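Core protein VP7 (Bluetongue virus, PDB 1BVP) forms the trimeric capsomers that assemble on the VP3 scaffold to build the inner capsid of the virus, and probably takes part in binding host cell surface receptors. Local coordinates at residues T289-M294 with L308-L313; D67-A72 with T283-R288; L231-P236 with A241-Q246. One frame throughout, in Å; residues are numbered along the deposited sequence.

Interaction 1. Residues T289-M294 with L308-L313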
loop_
_atom_site.group_PDB
_atom_site.type_symbol
_atom_site.label_atom_id
_atom_site.label_comp_id
_atom_site.label_asym_id
_atom_site.label_seq_id
_atom_site.Cartn_x
_atom_site.Cartn_y
_atom_site.Cartn_z
ATOM N N THR A 289 18.522 17.334 7.538
ATOM C CA THR A 289 18.575 15.911 7.221
ATOM C C THR A 289 18.863 15.672 5.733
ATOM O O THR A 289 19.029 16.617 4.950
ATOM C CB THR A 289 17.231 15.223 7.586
ATOM O OG1 THR A 289 16.224 15.598 6.638
ATOM C CG2 THR A 289 16.758 15.653 8.989
ATOM N N THR A 290 18.905 14.404 5.332
ATOM C CA THR A 290 19.165 14.067 3.934
ATOM C C THR A 290 17.865 13.869 3.178
ATOM O O THR A 290 17.864 13.451 2.019
ATOM C CB THR A 290 20.034 12.816 3.809
ATOM O OG1 THR A 290 19.505 11.777 4.631
ATOM C CG2 THR A 290 21.446 13.125 4.262
ATOM N N LEU A 291 16.763 14.197 3.839
ATOM C CA LEU A 291 15.445 14.080 3.275
ATOM C C LEU A 291 15.053 15.396 2.614
ATOM O O LEU A 291 15.558 16.461 2.975
ATOM C CB LEU A 291 14.442 13.809 4.389
ATOM C CG LEU A 291 13.848 12.468 4.814
ATOM C CD1 LEU A 291 14.429 11.306 4.114
ATOM C CD2 LEU A 291 14.028 12.346 6.314
ATOM N N PRO A 292 14.255 15.322 1.539
ATOM C CA PRO A 292 13.830 16.559 0.886
ATOM C C PRO A 292 12.978 17.336 1.898
ATOM O O PRO A 292 12.240 16.751 2.697
ATOM C CB PRO A 292 13.005 16.062 -0.310
ATOM C CG PRO A 292 12.720 14.604 -0.003
ATOM C CD PRO A 292 13.959 14.152 0.691
ATOM N N ASN A 293 13.077 18.654 1.860
ATOM C CA ASN A 293 12.366 19.480 2.805
ATOM C C ASN A 293 10.903 19.794 2.531
ATOM O O ASN A 293 10.210 20.278 3.420
ATOM C CB ASN A 293 13.178 20.734 3.109
ATOM C CG ASN A 293 13.220 21.699 1.949
ATOM O OD1 ASN A 293 12.484 21.553 0.962
ATOM N ND2 ASN A 293 14.071 22.704 2.055
ATOM N N MET A 294 10.420 19.622 1.304
ATOM C CA MET A 294 8.986 19.876 1.093
ATOM C C MET A 294 8.217 18.983 0.152
ATOM O O MET A 294 7.002 19.084 0.048
ATOM C CB MET A 294 8.626 21.359 0.921
ATOM C CG MET A 294 9.392 22.166 -0.081
ATOM S SD MET A 294 8.697 23.820 -0.028
ATOM C CE MET A 294 9.918 24.695 0.867
ATOM N N LEU A 308 13.254 7.061 11.239
ATOM C CA LEU A 308 12.926 7.543 12.568
ATOM C C LEU A 308 12.416 8.968 12.522
ATOM O O LEU A 308 11.364 9.300 13.109
ATOM C CB LEU A 308 14.165 7.527 13.426
ATOM C CG LEU A 308 14.097 6.903 14.810
ATOM C CD1 LEU A 308 14.925 7.787 15.694
ATOM C CD2 LEU A 308 12.688 6.818 15.326
ATOM N N THR A 309 13.187 9.822 11.863
ATOM C CA THR A 309 12.819 11.222 11.727
ATOM C C THR A 309 11.423 11.389 11.110
ATOM O O THR A 309 10.648 12.247 11.531
ATOM C CB THR A 309 13.865 11.963 10.881
ATOM O OG1 THR A 309 15.169 11.837 11.486
ATOM C CG2 THR A 309 13.514 13.410 10.754
ATOM N N LEU A 310 11.095 10.570 10.118
ATOM C CA LEU A 310 9.787 10.649 9.491
ATOM C C LEU A 310 8.733 10.254 10.497
ATOM O O LEU A 310 7.745 10.982 10.646
ATOM C CB LEU A 310 9.691 9.763 8.231
ATOM C CG LEU A 310 10.551 10.302 7.079
ATOM C CD1 LEU A 310 10.692 9.253 6.029
ATOM C CD2 LEU A 310 9.972 11.584 6.522
ATOM N N LEU A 311 8.924 9.125 11.183
ATOM C CA LEU A 311 7.943 8.677 12.179
ATOM C C LEU A 311 7.744 9.704 13.296
ATOM O O LEU A 311 6.616 10.089 13.621
ATOM C CB LEU A 311 8.365 7.354 12.787
ATOM C CG LEU A 311 8.362 6.265 11.735
ATOM C CD1 LEU A 311 8.664 4.955 12.414
ATOM C CD2 LEU A 311 6.998 6.221 11.039
ATOM N N LEU A 312 8.862 10.174 13.835
ATOM C CA LEU A 312 8.850 11.167 14.886
ATOM C C LEU A 312 8.161 12.476 14.414
ATOM O O LEU A 312 7.296 13.042 15.114
ATOM C CB LEU A 312 10.292 11.394 15.345
ATOM C CG LEU A 312 10.844 10.805 16.669
ATOM C CD1 LEU A 312 10.161 9.565 17.092
ATOM C CD2 LEU A 312 12.329 10.580 16.557
ATOM N N LEU A 313 8.480 12.928 13.204
ATOM C CA LEU A 313 7.858 14.147 12.681
ATOM C C LEU A 313 6.364 13.970 12.432
ATOM O O LEU A 313 5.599 14.895 12.636
ATOM C CB LEU A 313 8.526 14.560 11.395
ATOM C CG LEU A 313 9.194 15.915 11.348
ATOM C CD1 LEU A 313 9.512 16.152 9.890
ATOM C CD2 LEU A 313 8.303 17.029 11.883
#
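Thr309, on the helix 304-323, meets Thr289 methyl to methyl, with CG2 of Thr309 4.3 Å from CG2 of Thr289. Both hydroxyls have backbone partners on their own side. That of Thr309 bonds to the carbonyl of Asp305, one turn back in its own helix. OG1 of Thr289 accepts from N of Leu291 at 3.2 Å, with an N-H...O angle of 157°, which makes an ST turn, and it also bonds to Leu286 O of helix 276-286.

One residue on, Leu310 comes to Leu291 with its branched end. Its CG is anti to the carbonyl carbon (chi1 -69°), which brings the fork round to the loop. CD2 of Leu291 settles against it, 4.1 Å from both CG and CD2 of Leu310. Ile267 also touches Leu310, and Tyr271 and Pro301 touch Leu291.

Between the two segments the touching atoms are all aliphatic carbons. The ST turn shapes the start of the loop, and the bond from the Tyr271 hydroxyl to Pro292 O helps to hold the rest, while the contact with the helix is itself apolar and non-directional.

Interaction 2. Residues D67-A72 with T283-R288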
loop_
_atom_site.group_PDB
_atom_site.type_symbol
_atom_site.label_atom_id
_atom_site.label_comp_id
_atom_site.label_asym_id
_atom_site.label_seq_id
_atom_site.Cartn_x
_atom_site.Cartn_y
_atom_site.Cartn_z
ATOM N N ASP A 67 11.117 19.790 21.411
ATOM C CA ASP A 67 12.432 19.503 21.989
ATOM C C ASP A 67 12.720 18.024 22.019
ATOM O O ASP A 67 13.835 17.588 21.737
ATOM C CB ASP A 67 12.535 20.021 23.430
ATOM C CG ASP A 67 13.040 21.445 23.512
ATOM O OD1 ASP A 67 13.645 21.940 22.536
ATOM O OD2 ASP A 67 12.839 22.076 24.567
ATOM N N MET A 68 11.712 17.261 22.415
ATOM C CA MET A 68 11.838 15.823 22.530
ATOM C C MET A 68 12.007 15.148 21.191
ATOM O O MET A 68 12.803 14.217 21.070
ATOM C CB MET A 68 10.645 15.267 23.281
ATOM C CG MET A 68 10.660 15.656 24.745
ATOM S SD MET A 68 9.343 14.879 25.662
ATOM C CE MET A 68 10.020 15.090 27.278
ATOM N N MET A 69 11.271 15.620 20.185
ATOM C CA MET A 69 11.376 15.091 18.827
ATOM C C MET A 69 12.811 15.382 18.299
ATOM O O MET A 69 13.530 14.464 17.924
ATOM C CB MET A 69 10.313 15.755 17.954
ATOM C CG MET A 69 10.238 15.300 16.484
ATOM S SD MET A 69 11.300 16.276 15.385
ATOM C CE MET A 69 12.144 15.022 14.478
ATOM N N LEU A 70 13.281 16.626 18.404
ATOM C CA LEU A 70 14.618 16.946 17.918
ATOM C C LEU A 70 15.705 16.178 18.629
ATOM O O LEU A 70 16.635 15.688 17.990
ATOM C CB LEU A 70 14.897 18.453 17.975
ATOM C CG LEU A 70 13.872 19.281 17.180
ATOM C CD1 LEU A 70 14.022 20.748 17.436
ATOM C CD2 LEU A 70 13.958 18.955 15.681
ATOM N N SER A 71 15.587 16.015 19.938
ATOM C CA SER A 71 16.625 15.275 20.672
ATOM C C SER A 71 16.652 13.799 20.297
ATOM O O SER A 71 17.719 13.219 20.121
ATOM C CB SER A 71 16.481 15.448 22.193
ATOM O OG SER A 71 16.690 16.816 22.532
ATOM N N ALA A 72 15.482 13.193 20.127
ATOM C CA ALA A 72 15.449 11.778 19.762
ATOM C C ALA A 72 15.981 11.566 18.340
ATOM O O ALA A 72 16.570 10.526 18.063
ATOM C CB ALA A 72 14.024 11.229 19.874
ATOM N N THR A 283 9.806 22.240 7.090
ATOM C CA THR A 283 10.903 22.545 6.181
ATOM C C THR A 283 12.223 22.772 6.937
ATOM O O THR A 283 13.256 22.174 6.606
ATOM C CB THR A 283 10.604 23.798 5.417
ATOM O OG1 THR A 283 9.386 23.617 4.703
ATOM C CG2 THR A 283 11.730 24.109 4.497
ATOM N N ALA A 284 12.187 23.611 7.974
ATOM C CA ALA A 284 13.388 23.890 8.776
ATOM C C ALA A 284 13.982 22.644 9.420
ATOM O O ALA A 284 15.197 22.489 9.466
ATOM C CB ALA A 284 13.088 24.924 9.840
ATOM N N ILE A 285 13.141 21.765 9.948
ATOM C CA ILE A 285 13.641 20.549 10.563
ATOM C C ILE A 285 14.230 19.625 9.488
ATOM O O ILE A 285 15.321 19.090 9.664
ATOM C CB ILE A 285 12.512 19.817 11.349
ATOM C CG1 ILE A 285 12.001 20.698 12.484
ATOM C CG2 ILE A 285 12.993 18.486 11.885
ATOM C CD1 ILE A 285 10.714 20.209 13.077
ATOM N N LEU A 286 13.544 19.458 8.361
ATOM C CA LEU A 286 14.060 18.568 7.319
ATOM C C LEU A 286 15.363 19.071 6.663
ATOM O O LEU A 286 16.159 18.258 6.165
ATOM C CB LEU A 286 12.968 18.246 6.298
ATOM C CG LEU A 286 11.893 17.282 6.830
ATOM C CD1 LEU A 286 10.752 17.115 5.872
ATOM C CD2 LEU A 286 12.483 15.916 7.192
ATOM N N ASN A 287 15.629 20.383 6.727
ATOM C CA ASN A 287 16.878 20.951 6.162
ATOM C C ASN A 287 18.116 20.435 6.842
ATOM O O ASN A 287 19.220 20.626 6.361
ATOM C CB ASN A 287 16.930 22.480 6.259
ATOM C CG ASN A 287 16.040 23.148 5.235
ATOM O OD1 ASN A 287 15.722 22.542 4.201
ATOM N ND2 ASN A 287 15.617 24.387 5.508
ATOM N N ARG A 288 17.936 19.845 8.007
ATOM C CA ARG A 288 19.041 19.341 8.791
ATOM C C ARG A 288 19.208 17.857 8.550
ATOM O O ARG A 288 19.922 17.188 9.290
ATOM C CB ARG A 288 18.736 19.591 10.271
ATOM C CG ARG A 288 19.372 20.807 10.920
ATOM C CD ARG A 288 18.897 22.168 10.433
ATOM N NE ARG A 288 19.919 22.829 9.620
ATOM C CZ ARG A 288 21.235 22.820 9.862
ATOM N NH1 ARG A 288 21.770 22.209 10.929
ATOM N NH2 ARG A 288 22.048 23.297 8.927
#
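Ile285 points its side chain at helix 55-73 and is met there by two neighbours on one turn, Leu70 and Met69. The closer is Leu70. With chi1 at -57° its CG lies beside the backbone N and anti to the carbonyl carbon, which carries the CD2 branch across to the isoleucine, although the side chain does not set out in that direction. CD2 of Leu70 lies 3.9 Å from CG2 of Ile285 and 4.1 Å from its CG1, so one methyl of the leucine rests beside the fork of the isoleucine, and the two side chains pass at a slant.

Met69 arrives differently. Extended at its first torsion (chi1 -179°) and bent at the second (chi2 -90°), it brings its terminal methyl to the same branch, with CE 4.4 Å from CG2 of Ile285. That CG2 is thus approached by both residues. The methionine also touches Leu312 and Leu316 of helix 304-323 and Met12 of helix 2-15, while Leu70 lies against Val77 and Tyr84, so the contact is one corner of a wider core in the helical domain.

The polar groups of Asp67 and Ser71 find their partners away from Ile285. Asp67 forms a salt bridge with Arg46 and hydrogen bonds with Tyr40 and Tyr84. Its carbonyl O accepts both N and OG of Ser71, from opposite faces, OG at 3.1 Å. Between 67-72 and 283-288 three buried apolar side chains meet without a directional bond, so the fit here probably depends on shape and hydrophobic burial.

Interaction 3. Residues L231-P236 with A241-Q246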
loop_
_atom_site.group_PDB
_atom_site.type_symbol
_atom_site.label_atom_id
_atom_site.label_comp_id
_atom_site.label_asym_id
_atom_site.label_seq_id
_atom_site.Cartn_x
_atom_site.Cartn_y
_atom_site.Cartn_z
ATOM N N LEU A 231 17.838 -18.492 -20.630
ATOM C CA LEU A 231 16.515 -18.168 -21.148
ATOM C C LEU A 231 16.646 -18.441 -22.637
ATOM O O LEU A 231 17.167 -17.612 -23.398
ATOM C CB LEU A 231 16.263 -16.691 -20.896
ATOM C CG LEU A 231 14.820 -16.278 -20.872
ATOM C CD1 LEU A 231 14.068 -17.239 -20.011
ATOM C CD2 LEU A 231 14.783 -14.908 -20.276
ATOM N N HIS A 232 16.165 -19.608 -23.037
ATOM C CA HIS A 232 16.313 -20.081 -24.396
ATOM C C HIS A 232 15.065 -20.079 -25.279
ATOM O O HIS A 232 14.089 -20.790 -25.012
ATOM C CB HIS A 232 16.899 -21.481 -24.300
ATOM C CG HIS A 232 17.378 -22.037 -25.603
ATOM N ND1 HIS A 232 18.556 -21.633 -26.199
ATOM C CD2 HIS A 232 16.854 -22.995 -26.410
ATOM C CE1 HIS A 232 18.740 -22.320 -27.312
ATOM N NE2 HIS A 232 17.722 -23.152 -27.463
ATOM N N VAL A 233 15.109 -19.298 -26.354
ATOM C CA VAL A 233 13.983 -19.245 -27.284
ATOM C C VAL A 233 14.294 -20.096 -28.527
ATOM O O VAL A 233 15.418 -20.100 -29.029
ATOM C CB VAL A 233 13.663 -17.813 -27.729
ATOM C CG1 VAL A 233 12.227 -17.762 -28.222
ATOM C CG2 VAL A 233 13.888 -16.820 -26.584
ATOM N N HIS A 234 13.304 -20.850 -28.986
ATOM C CA HIS A 234 13.457 -21.714 -30.145
ATOM C C HIS A 234 12.245 -21.622 -31.088
ATOM O O HIS A 234 11.091 -21.806 -30.663
ATOM C CB HIS A 234 13.646 -23.165 -29.678
ATOM C CG HIS A 234 13.729 -24.170 -30.788
ATOM N ND1 HIS A 234 14.379 -23.919 -31.982
ATOM C CD2 HIS A 234 13.236 -25.431 -30.885
ATOM C CE1 HIS A 234 14.283 -24.981 -32.768
ATOM N NE2 HIS A 234 13.595 -25.910 -32.126
ATOM N N ASN A 235 12.523 -21.290 -32.354
ATOM C CA ASN A 235 11.507 -21.206 -33.411
ATOM C C ASN A 235 11.669 -22.417 -34.336
ATOM O O ASN A 235 12.489 -22.392 -35.241
ATOM C CB ASN A 235 11.715 -19.948 -34.241
ATOM C CG ASN A 235 10.695 -19.817 -35.345
ATOM O OD1 ASN A 235 9.682 -20.525 -35.339
ATOM N ND2 ASN A 235 10.949 -18.918 -36.301
ATOM N N PRO A 236 10.953 -23.520 -34.076
ATOM C CA PRO A 236 11.074 -24.708 -34.929
ATOM C C PRO A 236 10.265 -24.557 -36.219
ATOM O O PRO A 236 10.254 -25.428 -37.082
ATOM C CB PRO A 236 10.475 -25.795 -34.044
ATOM C CG PRO A 236 9.376 -25.092 -33.385
ATOM C CD PRO A 236 10.018 -23.779 -32.970
ATOM N N ALA A 241 9.222 -15.525 -36.565
ATOM C CA ALA A 241 8.423 -15.496 -35.353
ATOM C C ALA A 241 8.852 -14.363 -34.435
ATOM O O ALA A 241 9.987 -13.866 -34.516
ATOM C CB ALA A 241 8.544 -16.825 -34.617
ATOM N N MET A 242 7.910 -13.910 -33.611
ATOM C CA MET A 242 8.184 -12.881 -32.606
ATOM C C MET A 242 7.562 -13.263 -31.266
ATOM O O MET A 242 6.423 -13.769 -31.224
ATOM C CB MET A 242 7.656 -11.529 -33.038
ATOM C CG MET A 242 8.621 -10.816 -33.878
ATOM S SD MET A 242 8.174 -9.129 -34.117
ATOM C CE MET A 242 9.333 -8.338 -32.914
ATOM N N VAL A 243 8.321 -13.132 -30.180
ATOM C CA VAL A 243 7.732 -13.414 -28.868
ATOM C C VAL A 243 7.948 -12.213 -27.979
ATOM O O VAL A 243 8.942 -11.478 -28.186
ATOM C CB VAL A 243 8.344 -14.671 -28.165
ATOM C CG1 VAL A 243 8.277 -15.868 -29.073
ATOM C CG2 VAL A 243 9.760 -14.418 -27.729
ATOM N N GLN A 244 6.967 -11.912 -27.111
ATOM C CA GLN A 244 7.189 -10.834 -26.126
ATOM C C GLN A 244 7.404 -11.478 -24.781
ATOM O O GLN A 244 6.851 -12.550 -24.493
ATOM C CB GLN A 244 6.086 -9.805 -26.026
ATOM C CG GLN A 244 4.951 -10.147 -25.160
ATOM C CD GLN A 244 3.983 -8.985 -25.063
ATOM O OE1 GLN A 244 4.281 -7.911 -25.563
ATOM N NE2 GLN A 244 2.822 -9.189 -24.425
ATOM N N ILE A 245 8.333 -10.911 -24.031
ATOM C CA ILE A 245 8.617 -11.402 -22.687
ATOM C C ILE A 245 8.461 -10.225 -21.757
ATOM O O ILE A 245 9.135 -9.191 -21.908
ATOM C CB ILE A 245 10.007 -11.968 -22.552
ATOM C CG1 ILE A 245 10.142 -13.210 -23.439
ATOM C CG2 ILE A 245 10.243 -12.331 -21.117
ATOM C CD1 ILE A 245 11.584 -13.719 -23.529
ATOM N N GLN A 246 7.459 -10.344 -20.892
ATOM C CA GLN A 246 7.120 -9.309 -19.918
ATOM C C GLN A 246 7.653 -9.578 -18.518
ATOM O O GLN A 246 7.501 -10.701 -18.009
ATOM C CB GLN A 246 5.623 -9.233 -19.777
ATOM C CG GLN A 246 5.184 -8.122 -18.892
ATOM C CD GLN A 246 3.689 -8.158 -18.618
ATOM O OE1 GLN A 246 2.961 -9.000 -19.160
ATOM N NE2 GLN A 246 3.224 -7.246 -17.764
#
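The amide of Asn235 turns one face to Ala241, whose methyl sits over it: CB of Ala241 is 3.6 Å from ND2, 3.8 Å from CG and 3.9 Å from OD1 of Asn235. CG of Asn235 is fully extended from the backbone N (chi1 180°), which carries the amide across to the start of the other strand. ND2 bonds to the carbonyls of Gln239 and Asn164, and OD1 takes a weak bond from Thr237 N, so the flat group is held by the turn it closes and by a neighbouring loop. The His234 ring has the N of Pro236 3.9 Å above one face, offset toward the rim, and its ND1 makes a weak bond to Ala167 O.

Strand 231-234 belongs to a four-stranded antiparallel sheet, between strands 168-170 and 209-212, whereas strand 241-252 lies in the larger sheet. The chain turns from one sheet to the other in the beta sandwich of the VP7 outer domain, and the two segments meet through side chains. Val233 holds CG1 anti to its backbone N (chi1 -158°), which puts that branch 4.2 Å from CG2 of Val243; the two valine side chains run by one another in opposite senses. Further along, Leu231 touches Phe175 and Val212, and Ile245 packs on Leu186 and Trp188. Gln244 and Gln246, which alternate with these inward residues, pack on Thr135 and Pro156 of a neighbouring subunit.

Interactions 1 and 2 are close neighbours in the helical domain, their centres about 8 Å apart. ND2 of Asn293 and OD1 of Asn287, 2.7 Å apart, probably form a hydrogen bond between them, and helix 276-286 leads directly into the loop of interaction 1 and on to helix 304-323. Interaction 3 lies far off in the beta sandwich, its centre about 47 Å from that of interaction 1 and 55 Å from that of interaction 2. Along the chain, 67-72 comes first, then both strands of interaction 3, then 283-288, 289-294 and 308-313. The helical domain is therefore assembled from both ends of the chain, with the sandwich inserted between them.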